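Local coordinates for acetyl-xylan esterase (PDB 2CC0), which hydrolyses acetyl esters of xylan, probably by a metal-dependent mechanism shared with the related peptidoglycan deacetylases of carbohydrate esterase family 4, at residues Gly14-Thr19 / Met154-Ala159; Asn29-Thr34 / Ala163-Ile168; Trp124-Gln129 / Val140-Arg145. All coordinates share one frame; numbering follows the deposited sequence.

From the N terminus, strand 5-12 runs into Gly-14-Thr-19, which contact 1 joins to the C-terminal end of strand 151-155, closing a loop of 134 residues. Helix 19-28 follows; contact 2 joins the loop between it and strand 34-37, Asn-29-Thr-34, to helix 159-174. Because Ala-163-Ile-168 comes after Met-154-Ala-159, contacts 1 and 2 cross along the chain. Contact 3 ties helix 136-144 to strand 126-127 and closes a short loop that lies within both longer ones. The three also meet in space: Met-154 packs on Ile-168 and on Ser-128, while Ile-168 touches Val-143.

Contact 1 of 3, residues Gly14-Thr19 / Met154-Ala159; sequences GPSGST and MHDWPA. With ACT (acetate ion), chain D.
Ser-16 and Thr-19 hold the carboxylate of Asp-156 in a polar, partly buried contact between two loops at the ends of neighbouring parallel strands, 5-12 and 151-155; Asp-156 and Thr-19 are its buried members. Strand 5-12 leads into Asp-12 and Asp-13, the aspartate pair of the polysaccharide deacetylase family, so the contact sits next to the zinc site. Each hydroxyl donates to one carboxylate oxygen: Ser-16 OG lies 2.6 Å from Asp-156 OD1, which it meets nearly along the C-O axis, and Thr-19 OG1 lies 2.6 Å from Asp-156 OD2, taking the syn lone pair. With CG anti to its backbone N (chi1 167°), Asp-156 reaches across to the turn, where the side chain of Thr-19 crosses it at about a right angle. Ser-16 OG also accepts from Ser-18 N at 3.0 Å, a capping bond at the start of helix 19-28. Gly-14 CA packs 3.7 Å from Asp-156 CG; a side chain there would run into OD2. Zinc ligand Asp-13 directly precedes the loop, and His-155, next to Asp-156, makes a weak hydrogen bond of 3.4 Å from NE2 to acetate OXT. Replacing Asp-156 by an alanine would probably leave both hydroxyls without their acceptor and the helix start freer to move. Two hydroxyl donors, one to each oxygen, hold the carboxylate's rotation and would probably stabilise its negative charge.

Contact 2 of 3, residues Asn29-Thr34 / Ala163-Ile168; sequences NGLRAT and AAIPRI
Leu-31 and Ile-165 meet where helix 159-174 packs against the turn of a beta-alpha-beta unit, strand 5-12, helix 19-28 and strand 34-37. A Schellman motif ends helix 19-28: Gly-30, with positive phi, is its C-prime residue, and Leu-31 N bonds back to Leu-26 O. The chain then turns toward the sheet, and Leu-31 points inward. Its CD1 methyl does the touching, set 3.9 Å from Ile-165 CG2 and 4.1 Å from Ile-168 CG2, three residues, nearly one turn, further along the helix. Leu-9 of strand 5-12 and Leu-26 also touch Leu-31, so this half is buried, and its side-chain contacts are apolar. Toward solvent the contact changes character. Asn-29 lays its amide against exposed Pro-166, with OD1 3.5 Å from Pro-166 CA and 3.7 Å from Pro-166 CB, and no hydrogen bond joins the two segments. The amide is anchored to the preceding helix instead, ND2 donating to Ala-25 O, with CG of Asn-29 set beside the backbone N (chi1 -73°). The two halves meet at one methyl, Ile-165 CG2, which touches Leu-31 CD1 and also lies 3.8 Å from Asn-29 ND2.

Contact 3 of 3, residues Trp124-Gln129 / Val140-Arg145; sequences WDVDSQ and VQAVSR
Ser-128 and Ala-142 bring the backbones closest, their CA atoms 5.3 Å apart where the chain leaving strand 126-127 passes helix 136-144. The small side chain of Ala-142 allows this approach: its CB sits 3.8 Å from Ser-128 CA and equally far from Val-126 CG1. Val-126 points at the helix and touches it mainly through CG1. This methyl is placed anti to the backbone N (chi1 172°), which carries it up to Ala-142 O at 3.6 Å, a van der Waals contact with the carbonyl oxygen. Strand and helix are the first two elements of a beta-alpha-beta unit completed by strand 151-155, next to strand 126-127 in the parallel sheet, and Val-126 also touches Ile-152 of that strand. Ser-128 OG is bonded to Leu-153 O of strand 151-155 and to Asp-130 N in the following loop. On the exposed side Arg-145 doubles back over its own helix. The bend at chi3 (-73°) lays one guanidinium face above Ala-142 CA, which lies off the centre of the group, and leaves NH2 3.8 Å from Val-126 CG1. No direct hydrogen bond joins the segments; a water links them at the guanidinium edge, in its plane, accepting from Arg-145 NH2 at 3.0 Å and donating to Asp-127 O at 2.7 Å. Asp-127 itself turns away from the helix. Its OD1 accepts from Gln-129 N at 2.8 Å, forming an Asx turn, while OD2 takes Gln-129 NE2, both donors standing well above the carboxylate plane. Trp-131 NE1 is a further partner of OD1.

Contact 1 of 3, residues Gly14-Thr19 / Met154-Ala159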
ATOM      1  N   GLY A  14      -1.299 -21.317   4.738  1.00 10.48           N
ATOM      2  CA  GLY A  14      -1.697 -22.259   5.780  1.00 10.10           C
ATOM      3  C   GLY A  14      -3.200 -22.321   5.913  1.00  9.85           C
ATOM      4  O   GLY A  14      -3.959 -21.754   5.106  1.00  9.13           O
ATOM      5  N   PRO A  15      -3.662 -23.003   6.966  1.00 10.27           N
ATOM      6  CA  PRO A  15      -2.756 -23.760   7.841  1.00 10.34           C
ATOM      7  C   PRO A  15      -2.525 -25.181   7.336  1.00 11.20           C
ATOM      8  O   PRO A  15      -3.046 -25.557   6.284  1.00 13.26           O
ATOM      9  CB  PRO A  15      -3.589 -23.932   9.133  1.00 11.38           C
ATOM     10  CG  PRO A  15      -4.986 -23.549   8.812  1.00 12.65           C
ATOM     11  CD  PRO A  15      -5.066 -23.027   7.398  1.00 10.49           C
ATOM     12  N   SER A  16      -1.656 -25.925   8.002  1.00 11.92           N
ATOM     13  CA  SER A  16      -0.800 -26.984   7.436  1.00 11.82           C
ATOM     14  C   SER A  16      -0.190 -27.721   8.623  1.00 11.78           C
ATOM     15  O   SER A  16      -0.236 -27.238   9.769  1.00 11.62           O
ATOM     16  CB  SER A  16       0.259 -26.576   6.437  1.00 11.63           C
ATOM     17  OG  SER A  16       1.447 -26.291   7.105  1.00 13.63           O
ATOM     18  N   GLY A  17       0.393 -28.891   8.368  1.00 12.68           N
ATOM     19  CA  GLY A  17       1.176 -29.554   9.408  1.00 13.68           C
ATOM     20  C   GLY A  17       2.389 -28.812   9.970  1.00 14.45           C
ATOM     21  O   GLY A  17       2.988 -29.265  10.953  1.00 15.87           O
ATOM     22  N   SER A  18       2.771 -27.690   9.342  1.00 13.85           N
ATOM     23  CA  SER A  18       3.883 -26.846   9.775  0.50 14.12           C
ATOM     24  C   SER A  18       3.435 -25.705  10.681  1.00 13.35           C
ATOM     25  O   SER A  18       4.264 -25.046  11.322  1.00 13.71           O
ATOM     26  CB  SER A  18       4.597 -26.232   8.560  0.50 13.92           C
ATOM     27  OG  SER A  18       4.939 -27.221   7.609  0.50 15.44           O
ATOM     28  N   THR A  19       2.132 -25.457  10.720  1.00 12.23           N
ATOM     29  CA  THR A  19       1.616 -24.249  11.367  1.00 11.00           C
ATOM     30  C   THR A  19       1.885 -24.180  12.861  1.00 11.85           C
ATOM     31  O   THR A  19       2.371 -23.144  13.350  1.00 11.03           O
ATOM     32  CB  THR A  19       0.118 -24.099  11.092  1.00 10.65           C
ATOM     33  OG1 THR A  19      -0.068 -24.057   9.668  1.00  8.89           O
ATOM     34  CG2 THR A  19      -0.459 -22.811  11.753  1.00 11.36           C
ATOM     35  N   MET A 154       6.160 -14.039   3.476  1.00  8.68           N
ATOM     36  CA  MET A 154       6.757 -15.334   3.816  1.00  9.91           C
ATOM     37  C   MET A 154       5.647 -16.376   3.700  1.00  9.32           C
ATOM     38  O   MET A 154       4.491 -16.013   3.486  1.00  8.43           O
ATOM     39  CB  MET A 154       7.363 -15.310   5.229  1.00  9.60           C
ATOM     40  CG  MET A 154       8.600 -14.412   5.306  1.00 10.53           C
ATOM     41  SD  MET A 154       9.316 -14.400   6.951  1.00 13.56           S
ATOM     42  CE  MET A 154       8.081 -13.377   7.765  1.00 13.24           C
ATOM     43  N   HIS A 155       6.006 -17.642   3.858  1.00  9.03           N
ATOM     44  CA  HIS A 155       5.025 -18.724   3.762  1.00  9.88           C
ATOM     45  C   HIS A 155       5.003 -19.593   5.003  1.00 10.69           C
ATOM     46  O   HIS A 155       5.985 -19.647   5.740  1.00 10.79           O
ATOM     47  CB  HIS A 155       5.298 -19.555   2.512  1.00  9.61           C
ATOM     48  CG  HIS A 155       5.043 -18.781   1.250  1.00  9.88           C
ATOM     49  ND1 HIS A 155       5.914 -17.818   0.782  1.00 10.86           N
ATOM     50  CD2 HIS A 155       3.984 -18.776   0.411  1.00 11.87           C
ATOM     51  CE1 HIS A 155       5.407 -17.267  -0.306  1.00 10.41           C
ATOM     52  NE2 HIS A 155       4.241 -17.834  -0.557  1.00 11.66           N
ATOM     53  N   ASP A 156       3.879 -20.298   5.183  1.00 11.22           N
ATOM     54  CA  ASP A 156       3.615 -21.143   6.356  1.00 12.41           C
ATOM     55  C   ASP A 156       4.500 -22.415   6.394  1.00 13.07           C
ATOM     56  O   ASP A 156       4.838 -22.893   7.470  1.00 14.42           O
ATOM     57  CB  ASP A 156       2.110 -21.454   6.334  1.00 12.94           C
ATOM     58  CG  ASP A 156       1.686 -22.577   7.278  1.00 14.38           C
ATOM     59  OD1 ASP A 156       1.642 -23.728   6.802  1.00 16.43           O
ATOM     60  OD2 ASP A 156       1.317 -22.288   8.446  1.00 15.63           O
ATOM     61  N   TRP A 157       4.893 -22.915   5.222  1.00 13.20           N
ATOM     62  CA  TRP A 157       5.527 -24.244   5.086  1.00 13.93           C
ATOM     63  C   TRP A 157       7.078 -24.364   5.059  1.00 14.68           C
ATOM     64  O   TRP A 157       7.600 -25.415   5.456  1.00 16.12           O
ATOM     65  CB  TRP A 157       4.900 -24.995   3.897  1.00 15.10           C
ATOM     66  CG  TRP A 157       5.010 -24.274   2.605  1.00 15.36           C
ATOM     67  CD1 TRP A 157       4.062 -23.499   2.018  1.00 15.73           C
ATOM     68  CD2 TRP A 157       6.148 -24.268   1.732  1.00 16.60           C
ATOM     69  NE1 TRP A 157       4.545 -22.997   0.817  1.00 16.43           N
ATOM     70  CE2 TRP A 157       5.820 -23.466   0.625  1.00 16.22           C
ATOM     71  CE3 TRP A 157       7.404 -24.890   1.776  1.00 17.25           C
ATOM     72  CZ2 TRP A 157       6.728 -23.232  -0.438  1.00 15.10           C
ATOM     73  CZ3 TRP A 157       8.312 -24.659   0.729  1.00 17.10           C
ATOM     74  CH2 TRP A 157       7.959 -23.838  -0.358  1.00 16.08           C
ATOM     75  N   PRO A 158       7.824 -23.349   4.552  1.00 14.27           N
ATOM     76  CA  PRO A 158       9.282 -23.619   4.414  1.00 14.61           C
ATOM     77  C   PRO A 158      10.041 -23.867   5.725  1.00 15.03           C
ATOM     78  O   PRO A 158       9.867 -23.141   6.704  1.00 15.28           O
ATOM     79  CB  PRO A 158       9.819 -22.357   3.693  1.00 13.89           C
ATOM     80  CG  PRO A 158       8.598 -21.740   3.017  1.00 13.00           C
ATOM     81  CD  PRO A 158       7.468 -22.013   4.023  1.00 13.60           C
ATOM     82  N   ALA A 159      10.872 -24.908   5.754  1.00 15.86           N
ATOM     83  CA  ALA A 159      11.691 -25.172   6.925  1.00 16.45           C
ATOM     84  C   ALA A 159      12.644 -24.017   7.279  1.00 16.41           C
ATOM     85  O   ALA A 159      12.878 -23.724   8.454  1.00 16.87           O
ATOM     86  CB  ALA A 159      12.462 -26.484   6.743  1.00 16.94           C
TER
HETATM   87  C   ACT D 201       1.075 -15.722  -2.750  0.50 11.49           C
HETATM   88  O   ACT D 201       0.715 -16.403  -3.740  0.50 11.03           O
HETATM   89  OXT ACT D 201       1.430 -16.340  -1.705  0.50 11.77           O
HETATM   90  CH3 ACT D 201       1.067 -14.224  -2.814  0.50 12.03           C
HETATM   91  O   HOH W   1       6.461 -27.771   5.807  1.00 31.34           O

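Contact 2 of 3, residues Asn29-Thr34 / Ala163-Ile168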
ATOM      1  N   ASN A  29       9.292 -16.022  20.476  1.00 16.99           N
ATOM      2  CA  ASN A  29      10.163 -14.920  20.110  1.00 16.54           C
ATOM      3  C   ASN A  29       9.468 -13.559  20.122  1.00 15.97           C
ATOM      4  O   ASN A  29      10.040 -12.558  19.680  1.00 16.68           O
ATOM      5  CB  ASN A  29      10.827 -15.211  18.773  1.00 16.56           C
ATOM      6  CG  ASN A  29      11.906 -16.286  18.903  1.00 17.41           C
ATOM      7  OD1 ASN A  29      13.025 -15.988  19.308  1.00 20.45           O
ATOM      8  ND2 ASN A  29      11.564 -17.529  18.597  1.00 15.99           N
ATOM      9  N   GLY A  30       8.249 -13.544  20.655  1.00 14.98           N
ATOM     10  CA  GLY A  30       7.512 -12.314  20.919  1.00 15.00           C
ATOM     11  C   GLY A  30       7.025 -11.636  19.657  1.00 14.54           C
ATOM     12  O   GLY A  30       6.906 -10.404  19.613  1.00 15.45           O
ATOM     13  N   LEU A  31       6.757 -12.433  18.628  1.00 12.88           N
ATOM     14  CA  LEU A  31       6.354 -11.875  17.324  1.00 12.10           C
ATOM     15  C   LEU A  31       4.885 -12.174  17.027  1.00 11.57           C
ATOM     16  O   LEU A  31       4.373 -13.252  17.362  1.00 12.33           O
ATOM     17  CB  LEU A  31       7.214 -12.468  16.195  1.00 11.20           C
ATOM     18  CG  LEU A  31       8.717 -12.217  16.202  1.00 12.06           C
ATOM     19  CD1 LEU A  31       9.331 -13.074  15.097  1.00 12.53           C
ATOM     20  CD2 LEU A  31       8.983 -10.721  16.005  1.00 14.05           C
ATOM     21  N   ARG A  32       4.218 -11.214  16.390  1.00 10.72           N
ATOM     22  CA  ARG A  32       2.862 -11.390  15.887  1.00  9.71           C
ATOM     23  C   ARG A  32       2.906 -11.223  14.375  1.00  8.92           C
ATOM     24  O   ARG A  32       3.826 -10.579  13.826  1.00  8.75           O
ATOM     25  CB  ARG A  32       1.892 -10.397  16.518  1.00  9.50           C
ATOM     26  CG  ARG A  32       1.870 -10.520  18.068  1.00 11.67           C
ATOM     27  CD  ARG A  32       0.992  -9.484  18.691  1.00 13.41           C
ATOM     28  NE  ARG A  32      -0.410  -9.843  18.485  1.00 12.24           N
ATOM     29  CZ  ARG A  32      -1.450  -9.126  18.898  1.00 15.47           C
ATOM     30  NH1 ARG A  32      -1.266  -7.975  19.564  1.00 16.80           N
ATOM     31  NH2 ARG A  32      -2.684  -9.555  18.652  1.00 16.52           N
ATOM     32  N   ALA A  33       1.933 -11.819  13.700  1.00  8.40           N
ATOM     33  CA  ALA A  33       1.965 -11.827  12.239  1.00  7.92           C
ATOM     34  C   ALA A  33       0.577 -12.046  11.699  1.00  7.49           C
ATOM     35  O   ALA A  33      -0.352 -12.412  12.462  1.00  7.89           O
ATOM     36  CB  ALA A  33       2.912 -12.919  11.761  1.00  7.13           C
ATOM     37  N   THR A  34       0.427 -11.790  10.394  1.00  6.57           N
ATOM     38  CA  THR A  34      -0.816 -12.020   9.689  1.00  6.76           C
ATOM     39  C   THR A  34      -0.702 -13.265   8.829  1.00  6.83           C
ATOM     40  O   THR A  34       0.216 -13.374   7.996  1.00  6.54           O
ATOM     41  CB  THR A  34      -1.211 -10.796   8.809  1.00  7.30           C
ATOM     42  OG1 THR A  34      -1.292  -9.657   9.644  1.00  8.17           O
ATOM     43  CG2 THR A  34      -2.601 -11.041   8.184  1.00  8.48           C
ATOM     44  N   ALA A 163      13.242 -21.862  10.787  1.00 15.65           N
ATOM     45  CA  ALA A 163      14.585 -21.722  11.368  1.00 16.18           C
ATOM     46  C   ALA A 163      14.988 -20.257  11.561  1.00 16.12           C
ATOM     47  O   ALA A 163      15.792 -19.924  12.441  1.00 17.12           O
ATOM     48  CB  ALA A 163      15.592 -22.409  10.494  1.00 16.75           C
ATOM     49  N   ALA A 164      14.427 -19.394  10.711  1.00 15.51           N
ATOM     50  CA  ALA A 164      14.731 -17.963  10.710  1.00 14.48           C
ATOM     51  C   ALA A 164      14.103 -17.170  11.847  1.00 14.16           C
ATOM     52  O   ALA A 164      14.544 -16.059  12.142  1.00 13.53           O
ATOM     53  CB  ALA A 164      14.298 -17.347   9.348  1.00 15.13           C
ATOM     54  N   ILE A 165      13.065 -17.718  12.482  1.00 13.49           N
ATOM     55  CA  ILE A 165      12.261 -16.903  13.406  1.00 13.92           C
ATOM     56  C   ILE A 165      13.084 -16.190  14.515  1.00 13.63           C
ATOM     57  O   ILE A 165      12.942 -14.986  14.689  1.00 13.60           O
ATOM     58  CB  ILE A 165      11.045 -17.676  13.980  1.00 13.59           C
ATOM     59  CG1 ILE A 165      10.119 -18.159  12.857  1.00 13.98           C
ATOM     60  CG2 ILE A 165      10.311 -16.848  15.028  1.00 15.82           C
ATOM     61  CD1 ILE A 165       9.619 -17.067  11.881  1.00 14.54           C
ATOM     62  N   PRO A 166      13.947 -16.922  15.263  1.00 14.44           N
ATOM     63  CA  PRO A 166      14.715 -16.166  16.271  1.00 14.56           C
ATOM     64  C   PRO A 166      15.562 -15.012  15.702  1.00 14.81           C
ATOM     65  O   PRO A 166      15.548 -13.916  16.266  1.00 15.30           O
ATOM     66  CB  PRO A 166      15.603 -17.238  16.944  1.00 15.00           C
ATOM     67  CG  PRO A 166      14.944 -18.534  16.620  1.00 15.20           C
ATOM     68  CD  PRO A 166      14.279 -18.355  15.264  1.00 15.43           C
ATOM     69  N   ARG A 167      16.259 -15.238  14.591  1.00 15.48           N
ATOM     70  CA  ARG A 167      17.044 -14.177  13.953  1.00 15.57           C
ATOM     71  C   ARG A 167      16.196 -13.054  13.365  1.00 15.19           C
ATOM     72  O   ARG A 167      16.640 -11.900  13.307  1.00 16.16           O
ATOM     73  CB  ARG A 167      17.978 -14.749  12.900  1.00 16.20           C
ATOM     74  CG  ARG A 167      19.200 -15.428  13.529  1.00 17.35           C
ATOM     75  CD  ARG A 167      19.950 -16.232  12.486  1.00 21.49           C
ATOM     76  NE  ARG A 167      20.587 -15.389  11.473  1.00 23.49           N
ATOM     77  CZ  ARG A 167      20.973 -15.828  10.273  1.00 24.47           C
ATOM     78  NH1 ARG A 167      20.799 -17.106   9.931  1.00 25.18           N
ATOM     79  NH2 ARG A 167      21.536 -14.990   9.409  1.00 24.16           N
ATOM     80  N   ILE A 168      14.982 -13.369  12.946  1.00 14.18           N
ATOM     81  CA  ILE A 168      14.032 -12.303  12.555  1.00 13.50           C
ATOM     82  C   ILE A 168      13.715 -11.388  13.754  1.00 13.27           C
ATOM     83  O   ILE A 168      13.781 -10.148  13.660  1.00 14.56           O
ATOM     84  CB  ILE A 168      12.763 -12.908  11.935  1.00 12.08           C
ATOM     85  CG1 ILE A 168      13.113 -13.483  10.537  1.00 13.26           C
ATOM     86  CG2 ILE A 168      11.632 -11.863  11.879  1.00 12.03           C
ATOM     87  CD1 ILE A 168      11.993 -14.279   9.850  1.00 13.55           C
TER

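Contact 3 of 3, residues Trp124-Gln129 / Val140-Arg145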
ATOM      1  N   TRP A 124       2.865  -6.825  -1.043  1.00 10.35           N
ATOM      2  CA  TRP A 124       4.012  -6.843  -0.122  1.00 10.06           C
ATOM      3  C   TRP A 124       5.034  -5.820  -0.623  1.00 10.37           C
ATOM      4  O   TRP A 124       4.961  -5.351  -1.774  1.00 11.26           O
ATOM      5  CB  TRP A 124       4.669  -8.242   0.003  1.00 10.78           C
ATOM      6  CG  TRP A 124       5.024  -8.826  -1.312  1.00 10.47           C
ATOM      7  CD1 TRP A 124       6.169  -8.587  -2.036  1.00 11.44           C
ATOM      8  CD2 TRP A 124       4.225  -9.719  -2.099  1.00 11.40           C
ATOM      9  NE1 TRP A 124       6.127  -9.275  -3.231  1.00 11.70           N
ATOM     10  CE2 TRP A 124       4.950  -9.983  -3.293  1.00 12.34           C
ATOM     11  CE3 TRP A 124       2.963 -10.330  -1.915  1.00 11.25           C
ATOM     12  CZ2 TRP A 124       4.456 -10.830  -4.306  1.00 12.05           C
ATOM     13  CZ3 TRP A 124       2.461 -11.165  -2.940  1.00 11.15           C
ATOM     14  CH2 TRP A 124       3.221 -11.405  -4.109  1.00 13.06           C
ATOM     15  N   ASP A 125       5.949  -5.458   0.269  1.00  9.55           N
ATOM     16  CA  ASP A 125       7.085  -4.588  -0.057  1.00  9.72           C
ATOM     17  C   ASP A 125       8.336  -5.428  -0.361  1.00 10.47           C
ATOM     18  O   ASP A 125       9.166  -5.062  -1.211  1.00 12.50           O
ATOM     19  CB  ASP A 125       7.354  -3.632   1.117  1.00 10.08           C
ATOM     20  CG  ASP A 125       6.200  -2.672   1.321  1.00 11.74           C
ATOM     21  OD1 ASP A 125       6.123  -1.709   0.512  1.00 15.82           O
ATOM     22  OD2 ASP A 125       5.346  -2.879   2.224  1.00 11.32           O
ATOM     23  N   VAL A 126       8.495  -6.527   0.374  1.00 10.67           N
ATOM     24  CA  VAL A 126       9.653  -7.395   0.215  1.00 10.55           C
ATOM     25  C   VAL A 126       9.173  -8.828   0.102  1.00 10.57           C
ATOM     26  O   VAL A 126       8.294  -9.251   0.869  1.00  9.71           O
ATOM     27  CB  VAL A 126      10.563  -7.261   1.454  1.00 10.60           C
ATOM     28  CG1 VAL A 126      11.711  -8.302   1.463  1.00 12.19           C
ATOM     29  CG2 VAL A 126      11.102  -5.832   1.592  1.00 12.83           C
ATOM     30  N   ASP A 127       9.736  -9.567  -0.857  1.00 10.56           N
ATOM     31  CA  ASP A 127       9.448 -10.993  -1.014  1.00 11.93           C
ATOM     32  C   ASP A 127      10.653 -11.723  -0.415  1.00 11.53           C
ATOM     33  O   ASP A 127      11.778 -11.575  -0.908  1.00 12.89           O
ATOM     34  CB  ASP A 127       9.244 -11.333  -2.496  1.00 13.17           C
ATOM     35  CG  ASP A 127       9.076 -12.835  -2.764  1.00 15.25           C
ATOM     36  OD1 ASP A 127       9.037 -13.635  -1.814  1.00 15.87           O
ATOM     37  OD2 ASP A 127       8.993 -13.213  -3.958  1.00 21.30           O
ATOM     38  N   SER A 128      10.427 -12.484   0.656  1.00 11.00           N
ATOM     39  CA  SER A 128      11.501 -13.209   1.326  1.00 11.74           C
ATOM     40  C   SER A 128      12.087 -14.298   0.432  1.00 12.38           C
ATOM     41  O   SER A 128      13.179 -14.811   0.707  1.00 13.04           O
ATOM     42  CB  SER A 128      10.961 -13.859   2.611  1.00 12.05           C
ATOM     43  OG  SER A 128      10.160 -15.002   2.304  1.00 11.88           O
ATOM     44  N   GLN A 129      11.349 -14.670  -0.621  1.00 12.42           N
ATOM     45  CA  GLN A 129      11.718 -15.787  -1.514  1.00 13.15           C
ATOM     46  C   GLN A 129      11.793 -17.144  -0.805  1.00 13.52           C
ATOM     47  O   GLN A 129      12.399 -18.094  -1.334  1.00 13.60           O
ATOM     48  CB  GLN A 129      13.049 -15.502  -2.250  1.00 14.48           C
ATOM     49  CG  GLN A 129      12.891 -14.357  -3.249  1.00 17.74           C
ATOM     50  CD  GLN A 129      12.593 -14.878  -4.625  1.00 23.30           C
ATOM     51  OE1 GLN A 129      13.430 -15.562  -5.229  1.00 26.31           O
ATOM     52  NE2 GLN A 129      11.428 -14.543  -5.153  1.00 24.82           N
ATOM     53  N   VAL A 140      16.389 -13.851   6.557  1.00 14.29           N
ATOM     54  CA  VAL A 140      16.715 -12.866   7.581  1.00 14.66           C
ATOM     55  C   VAL A 140      17.149 -11.543   6.940  1.00 14.42           C
ATOM     56  O   VAL A 140      16.736 -10.468   7.396  1.00 14.23           O
ATOM     57  CB  VAL A 140      17.804 -13.386   8.565  1.00 15.21           C
ATOM     58  CG1 VAL A 140      18.178 -12.297   9.583  1.00 16.47           C
ATOM     59  CG2 VAL A 140      17.280 -14.661   9.301  1.00 14.87           C
ATOM     60  N   GLN A 141      17.972 -11.630   5.888  1.00 14.86           N
ATOM     61  CA  GLN A 141      18.415 -10.467   5.119  0.50 14.95           C
ATOM     62  C   GLN A 141      17.227  -9.694   4.527  1.00 14.43           C
ATOM     63  O   GLN A 141      17.194  -8.461   4.535  1.00 14.73           O
ATOM     64  CB  GLN A 141      19.364 -10.917   4.005  0.50 15.70           C
ATOM     65  CG  GLN A 141      19.898  -9.780   3.127  0.50 17.06           C
ATOM     66  CD  GLN A 141      20.626  -8.676   3.914  0.50 20.62           C
ATOM     67  OE1 GLN A 141      20.660  -7.520   3.490  0.50 20.66           O
ATOM     68  NE2 GLN A 141      21.209  -9.034   5.052  0.50 20.80           N
ATOM     69  N   ALA A 142      16.245 -10.434   4.001  1.00 13.29           N
ATOM     70  CA  ALA A 142      15.031  -9.797   3.441  1.00 12.58           C
ATOM     71  C   ALA A 142      14.302  -9.008   4.543  1.00 12.13           C
ATOM     72  O   ALA A 142      13.881  -7.877   4.335  1.00 11.76           O
ATOM     73  CB  ALA A 142      14.108 -10.850   2.823  1.00 12.03           C
ATOM     74  N   VAL A 143      14.150  -9.602   5.730  1.00 12.99           N
ATOM     75  CA  VAL A 143      13.550  -8.912   6.866  1.00 13.85           C
ATOM     76  C   VAL A 143      14.323  -7.637   7.228  1.00 14.19           C
ATOM     77  O   VAL A 143      13.710  -6.614   7.548  1.00 15.47           O
ATOM     78  CB  VAL A 143      13.385  -9.859   8.101  1.00 14.05           C
ATOM     79  CG1 VAL A 143      13.063  -9.064   9.356  1.00 14.21           C
ATOM     80  CG2 VAL A 143      12.310 -10.894   7.829  1.00 14.04           C
ATOM     81  N   SER A 144      15.654  -7.702   7.130  1.00 14.29           N
ATOM     82  CA  SER A 144      16.514  -6.543   7.434  1.00 15.38           C
ATOM     83  C   SER A 144      16.277  -5.325   6.516  1.00 15.31           C
ATOM     84  O   SER A 144      16.672  -4.208   6.845  1.00 15.73           O
ATOM     85  CB  SER A 144      18.000  -6.938   7.451  1.00 15.94           C
ATOM     86  OG  SER A 144      18.588  -6.895   6.159  1.00 17.22           O
ATOM     87  N   ARG A 145      15.628  -5.539   5.375  1.00 14.17           N
ATOM     88  CA  ARG A 145      15.345  -4.450   4.443  1.00 13.99           C
ATOM     89  C   ARG A 145      14.089  -3.662   4.785  1.00 13.93           C
ATOM     90  O   ARG A 145      13.839  -2.596   4.201  1.00 14.92           O
ATOM     91  CB  ARG A 145      15.233  -5.003   3.036  1.00 13.76           C
ATOM     92  CG  ARG A 145      16.521  -5.638   2.585  1.00 15.90           C
ATOM     93  CD  ARG A 145      16.614  -5.576   1.112  1.00 20.94           C
ATOM     94  NE  ARG A 145      15.698  -6.507   0.472  1.00 24.82           N
ATOM     95  CZ  ARG A 145      15.934  -7.809   0.303  1.00 24.42           C
ATOM     96  NH1 ARG A 145      17.060  -8.364   0.751  1.00 25.45           N
ATOM     97  NH2 ARG A 145      15.039  -8.568  -0.315  1.00 27.19           N
TER
HETATM   98  O   HOH W   2      14.449 -11.323  -1.250  1.00 24.10           O